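Local coordinates for conserved hypothetical protein (Sulfolobus solfataricus, PDB 2FNA) that is an archaeal AAA+ ATPase that binds ADP and probably couples ATP hydrolysis to a cellular task not yet defined, at residues L79-E84 against L122-L127; K83-L88 against E129-A134. All coordinates share one frame; numbering follows the deposited sequence.

Contact 1: L79-E84 against L122-L127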
loop_
_atom_site.group_PDB
_atom_site.type_symbol
_atom_site.label_atom_id
_atom_site.label_comp_id
_atom_site.label_asym_id
_atom_site.label_seq_id
_atom_site.Cartn_x
_atom_site.Cartn_y
_atom_site.Cartn_z
ATOM N N LEU A 79 -4.596 5.034 19.552
ATOM C CA LEU A 79 -3.210 5.162 20.025
ATOM C C LEU A 79 -2.292 5.583 18.884
ATOM O O LEU A 79 -1.364 6.340 19.112
ATOM C CB LEU A 79 -2.698 3.874 20.687
ATOM N N GLU A 80 -2.561 5.124 17.659
ATOM C CA GLU A 80 -1.762 5.541 16.506
ATOM C C GLU A 80 -2.028 6.995 16.107
ATOM O O GLU A 80 -1.106 7.730 15.760
ATOM C CB GLU A 80 -2.031 4.653 15.290
ATOM C CG GLU A 80 -1.554 3.233 15.437
ATOM C CD GLU A 80 -0.057 3.127 15.522
ATOM O OE1 GLU A 80 0.638 3.875 14.792
ATOM O OE2 GLU A 80 0.416 2.280 16.306
ATOM N N LEU A 81 -3.304 7.366 16.114
ATOM C CA LEU A 81 -3.735 8.726 15.838
ATOM C C LEU A 81 -3.174 9.692 16.902
ATOM O O LEU A 81 -2.702 10.791 16.597
ATOM C CB LEU A 81 -5.262 8.749 15.830
ATOM C CG LEU A 81 -5.995 10.022 15.422
ATOM C CD1 LEU A 81 -5.517 10.489 14.044
ATOM C CD2 LEU A 81 -7.507 9.788 15.447
ATOM N N GLN A 82 -3.218 9.260 18.149
ATOM C CA GLN A 82 -2.704 10.041 19.272
ATOM C C GLN A 82 -1.236 10.385 19.077
ATOM O O GLN A 82 -0.848 11.541 19.223
ATOM C CB GLN A 82 -2.920 9.247 20.556
ATOM C CG GLN A 82 -2.559 9.906 21.856
ATOM C CD GLN A 82 -2.856 8.957 23.001
ATOM O OE1 GLN A 82 -4.020 8.727 23.354
ATOM N NE2 GLN A 82 -1.809 8.359 23.547
ATOM N N LYS A 83 -0.440 9.392 18.699
ATOM C CA LYS A 83 0.980 9.594 18.413
ATOM C C LYS A 83 1.190 10.636 17.317
ATOM O O LYS A 83 2.004 11.534 17.466
ATOM C CB LYS A 83 1.641 8.285 17.987
ATOM C CG LYS A 83 1.839 7.272 19.100
ATOM C CD LYS A 83 2.171 5.897 18.523
ATOM N N GLU A 84 0.449 10.524 16.220
ATOM C CA GLU A 84 0.608 11.458 15.117
ATOM C C GLU A 84 0.192 12.872 15.484
ATOM O O GLU A 84 0.844 13.835 15.080
ATOM C CB GLU A 84 -0.155 10.974 13.868
ATOM C CG GLU A 84 0.613 9.928 13.066
ATOM C CD GLU A 84 2.010 10.390 12.661
ATOM O OE1 GLU A 84 2.162 11.355 11.838
ATOM O OE2 GLU A 84 2.960 9.772 13.187
ATOM N N LEU A 122 -15.044 8.968 19.860
ATOM C CA LEU A 122 -14.586 10.278 19.396
ATOM C C LEU A 122 -15.205 10.632 18.039
ATOM O O LEU A 122 -15.485 9.755 17.218
ATOM C CB LEU A 122 -13.057 10.239 19.294
ATOM C CG LEU A 122 -12.280 11.311 18.535
ATOM C CD1 LEU A 122 -11.834 12.440 19.453
ATOM C CD2 LEU A 122 -11.071 10.661 17.861
ATOM N N SER A 123 -15.429 11.926 17.816
ATOM C CA SER A 123 -15.911 12.417 16.529
ATOM C C SER A 123 -14.709 12.735 15.643
ATOM O O SER A 123 -14.057 13.788 15.798
ATOM C CB SER A 123 -16.771 13.672 16.693
ATOM O OG SER A 123 -17.188 14.162 15.427
ATOM N N PHE A 124 -14.427 11.824 14.721
ATOM C CA PHE A 124 -13.342 12.004 13.760
ATOM C C PHE A 124 -13.582 13.283 12.947
ATOM O O PHE A 124 -12.634 14.023 12.707
ATOM C CB PHE A 124 -13.196 10.763 12.869
ATOM C CG PHE A 124 -11.883 10.690 12.095
ATOM C CD1 PHE A 124 -10.649 10.723 12.756
ATOM C CD2 PHE A 124 -11.883 10.548 10.692
ATOM C CE1 PHE A 124 -9.436 10.651 12.030
ATOM C CE2 PHE A 124 -10.682 10.481 9.966
ATOM C CZ PHE A 124 -9.451 10.522 10.641
ATOM N N ALA A 125 -14.844 13.581 12.604
ATOM C CA ALA A 125 -15.179 14.785 11.829
ATOM C C ALA A 125 -14.855 16.095 12.577
ATOM O O ALA A 125 -14.342 17.057 11.965
ATOM C CB ALA A 125 -16.617 14.765 11.431
ATOM N N ASN A 126 -15.119 16.135 13.885
ATOM C CA ASN A 126 -14.759 17.316 14.711
ATOM C C ASN A 126 -13.259 17.434 14.910
ATOM O O ASN A 126 -12.711 18.537 15.009
ATOM C CB ASN A 126 -15.415 17.250 16.084
ATOM C CG ASN A 126 -16.896 17.596 16.056
ATOM O OD1 ASN A 126 -17.430 18.094 15.056
ATOM N ND2 ASN A 126 -17.570 17.340 17.173
ATOM N N LEU A 127 -12.594 16.287 14.963
ATOM C CA LEU A 127 -11.152 16.238 15.075
ATOM C C LEU A 127 -10.488 16.876 13.846
ATOM O O LEU A 127 -9.608 17.737 13.984
ATOM C CB LEU A 127 -10.708 14.788 15.268
ATOM C CG LEU A 127 -9.210 14.516 15.480
ATOM C CD1 LEU A 127 -8.641 15.307 16.690
ATOM C CD2 LEU A 127 -8.943 13.011 15.642
#
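L127, which meets L81 across the contact, has its backbone N bonded to S123 O at 3.0 Å in the first turn of helix 124-133. S123 also serves as the N-cap residue: its OG accepts from N126 N at 3.2 Å, with an N-H...O angle of 159°. These two bonds fix the start of the helix from which F124 and L127 extend. The contact itself is apolar and converges on a single methyl, L81 CD2. L81 CG lies anti to the backbone N (chi1 -174°), carrying that methyl away from helix 74-91 toward the side chains of L122, F124 and L127. Its closest partner is L127 CD2, 3.5 Å from L81 CD2; the two leucines approach tip to tip in close van der Waals contact. F124 presents its ring edge rather than a face, with CE1 4.0 Å from L81 CD2 and the methyl near the ring plane. L122, in the loop before the helix, touches more loosely, its CD2 lying 4.4 Å from L81 CD2. The nearest CA atoms, those of L81 and F124, are 10.4 Å apart, a separation that the side chains span between these two segments. F124 also touches L157 and A160 of helix 158-167. The geometry is that of helix-on-helix packing within the layered alpha/beta fold of P-loop ATPases, here with an N-capped helix start against the side of a neighbouring helix.

Contact 2: K83-L88 against E129-A134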
loop_
_atom_site.group_PDB
_atom_site.type_symbol
_atom_site.label_atom_id
_atom_site.label_comp_id
_atom_site.label_asym_id
_atom_site.label_seq_id
_atom_site.Cartn_x
_atom_site.Cartn_y
_atom_site.Cartn_z
ATOM N N LYS A 83 -0.440 9.392 18.699
ATOM C CA LYS A 83 0.980 9.594 18.413
ATOM C C LYS A 83 1.190 10.636 17.317
ATOM O O LYS A 83 2.004 11.534 17.466
ATOM C CB LYS A 83 1.641 8.285 17.987
ATOM C CG LYS A 83 1.839 7.272 19.100
ATOM C CD LYS A 83 2.171 5.897 18.523
ATOM N N GLU A 84 0.449 10.524 16.220
ATOM C CA GLU A 84 0.608 11.458 15.117
ATOM C C GLU A 84 0.192 12.872 15.484
ATOM O O GLU A 84 0.844 13.835 15.080
ATOM C CB GLU A 84 -0.155 10.974 13.868
ATOM C CG GLU A 84 0.613 9.928 13.066
ATOM C CD GLU A 84 2.010 10.390 12.661
ATOM O OE1 GLU A 84 2.162 11.355 11.838
ATOM O OE2 GLU A 84 2.960 9.772 13.187
ATOM N N ILE A 85 -0.895 12.997 16.238
ATOM C CA ILE A 85 -1.409 14.302 16.649
ATOM C C ILE A 85 -0.342 15.008 17.486
ATOM O O ILE A 85 -0.108 16.209 17.315
ATOM C CB ILE A 85 -2.761 14.173 17.399
ATOM C CG1 ILE A 85 -3.868 13.833 16.402
ATOM C CG2 ILE A 85 -3.146 15.468 18.126
ATOM C CD1 ILE A 85 -5.095 13.249 17.026
ATOM N N ASN A 86 0.336 14.257 18.345
ATOM C CA ASN A 86 1.380 14.824 19.196
ATOM C C ASN A 86 2.565 15.408 18.388
ATOM O O ASN A 86 3.182 16.403 18.799
ATOM C CB ASN A 86 1.859 13.783 20.223
ATOM C CG ASN A 86 0.888 13.617 21.396
ATOM O OD1 ASN A 86 0.141 14.536 21.737
ATOM N ND2 ASN A 86 0.915 12.441 22.025
ATOM N N LYS A 87 2.858 14.800 17.238
ATOM C CA LYS A 87 3.825 15.351 16.291
ATOM C C LYS A 87 3.291 16.641 15.630
ATOM O O LYS A 87 4.049 17.603 15.386
ATOM C CB LYS A 87 4.150 14.324 15.208
ATOM C CG LYS A 87 4.658 12.974 15.702
ATOM C CD LYS A 87 4.953 12.080 14.514
ATOM C CE LYS A 87 5.344 10.678 14.925
ATOM N NZ LYS A 87 5.722 9.863 13.727
ATOM N N LEU A 88 1.983 16.657 15.356
ATOM C CA LEU A 88 1.335 17.774 14.670
ATOM C C LEU A 88 1.179 19.026 15.541
ATOM O O LEU A 88 1.326 20.143 15.034
ATOM C CB LEU A 88 -0.028 17.362 14.116
ATOM C CG LEU A 88 -0.733 18.427 13.277
ATOM C CD1 LEU A 88 0.042 18.714 12.018
ATOM C CD2 LEU A 88 -2.167 18.052 12.938
ATOM N N GLU A 129 -11.883 18.853 11.695
ATOM C CA GLU A 129 -12.312 20.236 11.679
ATOM C C GLU A 129 -11.426 21.117 12.561
ATOM O O GLU A 129 -11.233 22.298 12.264
ATOM C CB GLU A 129 -13.780 20.326 12.114
ATOM C CG GLU A 129 -14.435 21.635 11.739
ATOM C CD GLU A 129 -15.954 21.569 11.644
ATOM O OE1 GLU A 129 -16.549 20.463 11.695
ATOM O OE2 GLU A 129 -16.548 22.655 11.500
ATOM N N SER A 130 -10.864 20.538 13.624
ATOM C CA SER A 130 -9.972 21.283 14.533
ATOM C C SER A 130 -8.554 21.432 13.979
ATOM O O SER A 130 -7.864 22.404 14.285
ATOM C CB SER A 130 -9.909 20.606 15.898
ATOM O OG SER A 130 -9.151 19.423 15.833
ATOM N N PHE A 131 -8.109 20.458 13.181
ATOM C CA PHE A 131 -6.861 20.581 12.446
ATOM C C PHE A 131 -6.998 21.754 11.503
ATOM O O PHE A 131 -6.094 22.589 11.406
ATOM C CB PHE A 131 -6.564 19.348 11.596
ATOM C CG PHE A 131 -6.375 18.071 12.366
ATOM C CD1 PHE A 131 -6.100 18.059 13.720
ATOM C CD2 PHE A 131 -6.449 16.849 11.693
ATOM C CE1 PHE A 131 -5.921 16.852 14.395
ATOM C CE2 PHE A 131 -6.260 15.645 12.368
ATOM C CZ PHE A 131 -5.999 15.654 13.724
ATOM N N GLU A 132 -8.140 21.803 10.812
ATOM C CA GLU A 132 -8.441 22.890 9.874
ATOM C C GLU A 132 -8.531 24.234 10.583
ATOM O O GLU A 132 -8.023 25.221 10.063
ATOM C CB GLU A 132 -9.707 22.581 9.046
ATOM C CG GLU A 132 -10.357 23.811 8.415
ATOM C CD GLU A 132 -11.168 23.533 7.172
ATOM O OE1 GLU A 132 -10.837 22.580 6.443
ATOM O OE2 GLU A 132 -12.114 24.313 6.904
ATOM N N GLN A 133 -9.146 24.281 11.767
ATOM C CA GLN A 133 -9.163 25.521 12.574
ATOM C C GLN A 133 -7.768 26.018 12.965
ATOM O O GLN A 133 -7.524 27.226 13.025
ATOM C CB GLN A 133 -9.996 25.357 13.856
ATOM C CG GLN A 133 -11.332 26.105 13.841
ATOM C CD GLN A 133 -12.455 25.345 13.124
ATOM O OE1 GLN A 133 -13.570 25.233 13.647
ATOM N NE2 GLN A 133 -12.166 24.824 11.925
ATOM N N ALA A 134 -6.867 25.073 13.230
ATOM C CA ALA A 134 -5.531 25.359 13.732
ATOM C C ALA A 134 -4.494 25.718 12.631
ATOM O O ALA A 134 -3.355 26.083 12.939
ATOM C CB ALA A 134 -5.036 24.161 14.552
#
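Helices 74-91 and 124-133, both in the connection between parallel strands 58-62 and 139-144, meet here through the ring of F131, which lies against I85 and L88. L88 CD2 sits over one ring face, offset toward the rim: it is 4.2 Å from the centroid and 17° off the ring normal, the geometry of a CH-pi contact. The nearest ring atom to that methyl is F131 CD1, at 4.0 Å. I85 approaches obliquely instead, with CG1 3.9 Å from F131 CZ and the two side chains crossing at about a right angle. F131 CG stands anti to its carbonyl carbon (chi1 -63°), which swings the ring across to helix 74-91. In this beta-alpha-beta crossover L95 of the short helix 95-98 touches both L88 and F131, while I59 of strand 58-62 touches L88. An alanine at F131 would remove the ring and would probably open a gap beside I85, with the L88 methyl deprived of its aromatic partner. One turn before L88, E84 is held at both oxygens: OE1 bonds to Y60 N on strand 58-62, and OE2 receives K87 NZ at 2.8 Å on its syn lone pair as a salt bridge.

Overall arrangement
Contacts 1 and 2 are successive points along one helix pair, 74-91 with 124-133, their centres 8 Å apart. They run in the same direction along both helices: 79-84 and 83-88 share K83 and E84, and 122-127 is followed by 129-134, so the helices lie roughly parallel here. The two clusters join directly where L127 CD2 comes within 4.1 Å of I85 CD1, making one continuous apolar seam. Strand 58-62, at one edge of the five-stranded parallel sheet, precedes the pair in sequence and strand 139-144, its neighbour, follows. The seam thus packs together two of the helices connecting these adjacent strands of the ATPase domain; the contact centres lie about 21 Å and 24 Å from the centre of the chain.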